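Local coordinates for protein aminoglycoside 6-adenylyltransferase (Bacillus subtilis, PDB 2PBE) that adenylates streptomycin and streptidine at O-6 using ATP, also uses GTP with streptomycin, and so mediates streptomycin resistance, at residues F161-L172 with M241-F252. Residues are numbered along the deposited sequence; the frame is centred on the assembly and turned at random.
Sequences FWMVSTYVVKGL and MWKSLFTCYALF
Antiparallel helices, 161-172 and 241-252, run side by side with their axes 10.8 Å apart at closest approach and a crossing angle of -162°, with Phe161 opposite Phe252 at one end and Leu172 opposite Trp242 at the other. At the first of these ends the two phenyl rings lie face to face, centroids 3.7 Å apart and planes only 4° from parallel. The two benzyl groups overlap head to tail, each CB over the face of the other's ring. Trp162 turns its edge to Tyr249 in a tilted edge-to-face pair (planes at 54°), CZ3 standing over the centre of the tyrosine ring; Phe161, Trp162, Tyr249 and Phe252 thus form a buried aromatic cluster. Ser165 OG and Tyr249 OH are 2.8 Å apart, a hydrogen bond whose exact geometry is uncertain because the serine oxygen is modelled too close to the ring. Both helices belong to the helical bundle, away from the nucleotidyltransferase-type sheet; in it helix 177-204 touches Phe161 and Phe252, and helix 270-283 touches Trp162 and Val169. Midway, Val168 and Leu245 meet tip to tip, while Val169 sends CG2 to Leu245 CD2 and, with CG1 anti to the backbone N (chi1 172°), brings that methyl to the edge of Trp242. Leu172 divides its two methyls between neighbouring residues: CD1 is centred over the indole face, 3.6 Å from Trp242 CD2, and CD2 touches CB of selenomethionine Met241. A water accepts from Trp242 NE1 and donates weakly to Leu172 O.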
loop_
_atom_site.group_PDB
_atom_site.type_symbol
_atom_site.label_atom_id
_atom_site.label_comp_id
_atom_site.label_asym_id
_atom_site.label_seq_id
_atom_site.Cartn_x
_atom_site.Cartn_y
_atom_site.Cartn_z
ATOM N N PHE A 161 -1.735 -17.214 6.887
ATOM C CA PHE A 161 -2.709 -17.408 5.821
ATOM C C PHE A 161 -3.410 -18.756 5.933
ATOM O O PHE A 161 -4.617 -18.826 6.113
ATOM C CB PHE A 161 -2.042 -17.358 4.457
ATOM C CG PHE A 161 -2.995 -17.574 3.316
ATOM C CD1 PHE A 161 -3.792 -16.513 2.863
ATOM C CD2 PHE A 161 -3.141 -18.840 2.721
ATOM C CE1 PHE A 161 -4.730 -16.695 1.822
ATOM C CE2 PHE A 161 -4.080 -19.044 1.672
ATOM C CZ PHE A 161 -4.877 -17.951 1.227
ATOM N N TRP A 162 -2.633 -19.827 5.815
ATOM C CA TRP A 162 -3.203 -21.157 5.871
ATOM C C TRP A 162 -3.809 -21.533 7.213
ATOM O O TRP A 162 -4.834 -22.225 7.249
ATOM C CB TRP A 162 -2.159 -22.175 5.433
ATOM C CG TRP A 162 -1.734 -21.961 4.022
ATOM C CD1 TRP A 162 -0.610 -21.300 3.597
ATOM C CD2 TRP A 162 -2.444 -22.340 2.845
ATOM N NE1 TRP A 162 -0.577 -21.244 2.223
ATOM C CE2 TRP A 162 -1.686 -21.869 1.729
ATOM C CE3 TRP A 162 -3.651 -23.033 2.612
ATOM C CZ2 TRP A 162 -2.088 -22.065 0.379
ATOM C CZ3 TRP A 162 -4.074 -23.235 1.251
ATOM C CH2 TRP A 162 -3.279 -22.744 0.154
HETATM N N MSE A 163 -3.204 -21.083 8.309
HETATM C CA MSE A 163 -3.752 -21.421 9.611
HETATM C C MSE A 163 -5.116 -20.813 9.835
HETATM O O MSE A 163 -6.073 -21.532 10.122
HETATM C CB MSE A 163 -2.808 -20.989 10.731
HETATM C CG MSE A 163 -3.279 -21.391 12.145
HETATM SE SE MSE A 163 -3.507 -23.331 12.441
HETATM C CE MSE A 163 -1.754 -23.806 13.151
ATOM N N VAL A 164 -5.215 -19.497 9.714
ATOM C CA VAL A 164 -6.476 -18.833 9.943
ATOM C C VAL A 164 -7.476 -19.331 8.908
ATOM O O VAL A 164 -8.697 -19.315 9.115
ATOM C CB VAL A 164 -6.307 -17.329 9.843
ATOM C CG1 VAL A 164 -7.653 -16.635 9.959
ATOM C CG2 VAL A 164 -5.362 -16.862 10.947
ATOM N N SER A 165 -6.935 -19.790 7.791
ATOM C CA SER A 165 -7.759 -20.298 6.719
ATOM C C SER A 165 -8.617 -21.478 7.187
ATOM O O SER A 165 -9.763 -21.639 6.740
ATOM C CB SER A 165 -6.864 -20.731 5.565
ATOM O OG SER A 165 -7.645 -21.125 4.473
ATOM N N THR A 166 -8.071 -22.298 8.088
ATOM C CA THR A 166 -8.809 -23.455 8.608
ATOM C C THR A 166 -9.989 -23.027 9.473
ATOM O O THR A 166 -10.936 -23.794 9.677
ATOM C CB THR A 166 -7.947 -24.379 9.471
ATOM O OG1 THR A 166 -7.564 -23.690 10.664
ATOM C CG2 THR A 166 -6.727 -24.835 8.713
ATOM N N TYR A 167 -9.905 -21.816 10.015
ATOM C CA TYR A 167 -10.981 -21.300 10.841
ATOM C C TYR A 167 -12.175 -21.049 9.933
ATOM O O TYR A 167 -13.310 -21.269 10.324
ATOM C CB TYR A 167 -10.552 -20.010 11.534
ATOM C CG TYR A 167 -9.446 -20.141 12.588
ATOM C CD1 TYR A 167 -8.608 -21.295 12.671
ATOM C CD2 TYR A 167 -9.202 -19.075 13.492
ATOM C CE1 TYR A 167 -7.548 -21.379 13.634
ATOM C CE2 TYR A 167 -8.147 -19.151 14.465
ATOM C CZ TYR A 167 -7.332 -20.303 14.522
ATOM O OH TYR A 167 -6.313 -20.357 15.439
ATOM N N VAL A 168 -11.900 -20.625 8.703
ATOM C CA VAL A 168 -12.951 -20.354 7.723
ATOM C C VAL A 168 -13.598 -21.672 7.283
ATOM O O VAL A 168 -14.808 -21.754 7.026
ATOM C CB VAL A 168 -12.366 -19.613 6.474
ATOM C CG1 VAL A 168 -13.471 -19.249 5.488
ATOM C CG2 VAL A 168 -11.623 -18.348 6.932
ATOM N N VAL A 169 -12.779 -22.707 7.197
ATOM C CA VAL A 169 -13.271 -24.008 6.807
ATOM C C VAL A 169 -14.233 -24.527 7.885
ATOM O O VAL A 169 -15.373 -24.909 7.578
ATOM C CB VAL A 169 -12.089 -24.987 6.618
ATOM C CG1 VAL A 169 -12.592 -26.399 6.393
ATOM C CG2 VAL A 169 -11.252 -24.546 5.426
ATOM N N LYS A 170 -13.750 -24.555 9.131
ATOM C CA LYS A 170 -14.525 -25.007 10.290
ATOM C C LYS A 170 -15.788 -24.184 10.434
ATOM O O LYS A 170 -16.816 -24.686 10.884
ATOM C CB LYS A 170 -13.733 -24.850 11.584
ATOM C CG LYS A 170 -12.483 -25.720 11.717
ATOM C CD LYS A 170 -12.028 -25.683 13.177
ATOM C CE LYS A 170 -10.796 -26.512 13.410
ATOM N NZ LYS A 170 -9.529 -25.797 13.031
ATOM N N GLY A 171 -15.695 -22.904 10.088
ATOM C CA GLY A 171 -16.847 -22.025 10.172
ATOM C C GLY A 171 -17.951 -22.455 9.226
ATOM O O GLY A 171 -19.118 -22.541 9.611
ATOM N N LEU A 172 -17.580 -22.750 7.986
ATOM C CA LEU A 172 -18.535 -23.168 6.972
ATOM C C LEU A 172 -19.055 -24.588 7.186
ATOM O O LEU A 172 -20.180 -24.899 6.790
ATOM C CB LEU A 172 -17.903 -23.060 5.592
ATOM C CG LEU A 172 -17.461 -21.670 5.126
ATOM C CD1 LEU A 172 -16.777 -21.789 3.767
ATOM C CD2 LEU A 172 -18.649 -20.732 5.042
HETATM N N MSE A 241 -19.177 -18.813 -0.255
HETATM C CA MSE A 241 -18.070 -18.620 0.658
HETATM C C MSE A 241 -16.946 -19.602 0.379
HETATM O O MSE A 241 -15.779 -19.208 0.393
HETATM C CB MSE A 241 -18.551 -18.772 2.096
HETATM C CG MSE A 241 -19.030 -17.468 2.706
HETATM SE SE MSE A 241 -17.603 -16.111 2.727
HETATM C CE MSE A 241 -16.620 -16.704 4.299
ATOM N N TRP A 242 -17.290 -20.859 0.138
ATOM C CA TRP A 242 -16.283 -21.867 -0.158
ATOM C C TRP A 242 -15.531 -21.410 -1.397
ATOM O O TRP A 242 -14.312 -21.568 -1.494
ATOM C CB TRP A 242 -16.932 -23.230 -0.427
ATOM C CG TRP A 242 -17.323 -24.013 0.798
ATOM C CD1 TRP A 242 -18.602 -24.261 1.245
ATOM C CD2 TRP A 242 -16.448 -24.679 1.707
ATOM N NE1 TRP A 242 -18.578 -25.043 2.373
ATOM C CE2 TRP A 242 -17.276 -25.323 2.692
ATOM C CE3 TRP A 242 -15.044 -24.807 1.801
ATOM C CZ2 TRP A 242 -16.744 -26.085 3.763
ATOM C CZ3 TRP A 242 -14.499 -25.571 2.870
ATOM C CH2 TRP A 242 -15.366 -26.202 3.844
ATOM N N LYS A 243 -16.282 -20.846 -2.341
ATOM C CA LYS A 243 -15.721 -20.352 -3.591
ATOM C C LYS A 243 -14.730 -19.221 -3.301
ATOM O O LYS A 243 -13.588 -19.259 -3.760
ATOM C CB LYS A 243 -16.868 -19.882 -4.497
ATOM C CG LYS A 243 -16.454 -19.453 -5.906
ATOM C CD LYS A 243 -17.651 -19.321 -6.858
ATOM C CE LYS A 243 -18.656 -18.248 -6.455
ATOM N NZ LYS A 243 -19.708 -18.096 -7.521
ATOM N N SER A 244 -15.149 -18.232 -2.528
ATOM C CA SER A 244 -14.273 -17.120 -2.184
ATOM C C SER A 244 -12.978 -17.641 -1.565
ATOM O O SER A 244 -11.898 -17.197 -1.922
ATOM C CB SER A 244 -14.957 -16.185 -1.189
ATOM O OG SER A 244 -15.965 -15.411 -1.813
ATOM N N LEU A 245 -13.104 -18.589 -0.637
ATOM C CA LEU A 245 -11.949 -19.168 0.056
ATOM C C LEU A 245 -11.015 -19.910 -0.875
ATOM O O LEU A 245 -9.796 -19.727 -0.826
ATOM C CB LEU A 245 -12.415 -20.123 1.157
ATOM C CG LEU A 245 -11.264 -20.792 1.917
ATOM C CD1 LEU A 245 -10.507 -19.766 2.748
ATOM C CD2 LEU A 245 -11.831 -21.881 2.804
ATOM N N PHE A 246 -11.581 -20.776 -1.706
ATOM C CA PHE A 246 -10.745 -21.514 -2.635
ATOM C C PHE A 246 -10.071 -20.564 -3.607
ATOM O O PHE A 246 -8.954 -20.825 -4.047
ATOM C CB PHE A 246 -11.548 -22.559 -3.399
ATOM C CG PHE A 246 -12.087 -23.667 -2.533
ATOM C CD1 PHE A 246 -11.397 -24.099 -1.377
ATOM C CD2 PHE A 246 -13.270 -24.327 -2.900
ATOM C CE1 PHE A 246 -11.893 -25.188 -0.597
ATOM C CE2 PHE A 246 -13.780 -25.414 -2.140
ATOM C CZ PHE A 246 -13.089 -25.844 -0.984
ATOM N N THR A 247 -10.749 -19.468 -3.929
ATOM C CA THR A 247 -10.191 -18.475 -4.843
ATOM C C THR A 247 -8.950 -17.849 -4.191
ATOM O O THR A 247 -7.939 -17.660 -4.857
ATOM C CB THR A 247 -11.266 -17.414 -5.225
ATOM O OG1 THR A 247 -12.294 -18.059 -5.987
ATOM C CG2 THR A 247 -10.665 -16.264 -6.060
ATOM N N CYS A 248 -9.027 -17.549 -2.897
ATOM C CA CYS A 248 -7.886 -17.006 -2.168
ATOM C C CYS A 248 -6.761 -18.043 -2.184
ATOM O O CYS A 248 -5.582 -17.702 -2.286
ATOM C CB CYS A 248 -8.273 -16.692 -0.730
ATOM S SG CYS A 248 -9.471 -15.340 -0.592
ATOM N N TYR A 249 -7.133 -19.316 -2.084
ATOM C CA TYR A 249 -6.165 -20.415 -2.121
ATOM C C TYR A 249 -5.366 -20.356 -3.411
ATOM O O TYR A 249 -4.131 -20.289 -3.400
ATOM C CB TYR A 249 -6.881 -21.780 -2.060
ATOM C CG TYR A 249 -7.219 -22.264 -0.669
ATOM C CD1 TYR A 249 -7.305 -21.351 0.416
ATOM C CD2 TYR A 249 -7.452 -23.639 -0.412
ATOM C CE1 TYR A 249 -7.609 -21.786 1.714
ATOM C CE2 TYR A 249 -7.757 -24.101 0.912
ATOM C CZ TYR A 249 -7.832 -23.158 1.969
ATOM O OH TYR A 249 -8.110 -23.563 3.259
ATOM N N ALA A 250 -6.105 -20.382 -4.518
ATOM C CA ALA A 250 -5.527 -20.349 -5.851
ATOM C C ALA A 250 -4.584 -19.171 -6.016
ATOM O O ALA A 250 -3.470 -19.320 -6.506
ATOM C CB ALA A 250 -6.638 -20.277 -6.874
ATOM N N LEU A 251 -5.029 -17.991 -5.588
ATOM C CA LEU A 251 -4.209 -16.802 -5.714
ATOM C C LEU A 251 -3.027 -16.767 -4.764
ATOM O O LEU A 251 -1.984 -16.215 -5.101
ATOM C CB LEU A 251 -5.062 -15.561 -5.526
ATOM C CG LEU A 251 -5.949 -15.266 -6.735
ATOM C CD1 LEU A 251 -6.920 -14.155 -6.419
ATOM C CD2 LEU A 251 -5.071 -14.883 -7.935
ATOM N N PHE A 252 -3.177 -17.359 -3.583
ATOM C CA PHE A 252 -2.074 -17.337 -2.631
ATOM C C PHE A 252 -0.944 -18.230 -3.083
ATOM O O PHE A 252 0.219 -17.919 -2.846
ATOM C CB PHE A 252 -2.510 -17.784 -1.230
ATOM C CG PHE A 252 -1.591 -17.296 -0.151
ATOM C CD1 PHE A 252 -1.592 -15.939 0.202
ATOM C CD2 PHE A 252 -0.697 -18.170 0.494
ATOM C CE1 PHE A 252 -0.702 -15.434 1.205
ATOM C CE2 PHE A 252 0.212 -17.690 1.508
ATOM C CZ PHE A 252 0.204 -16.313 1.860
HETATM O O HOH W 1 -20.774 -26.258 3.746
#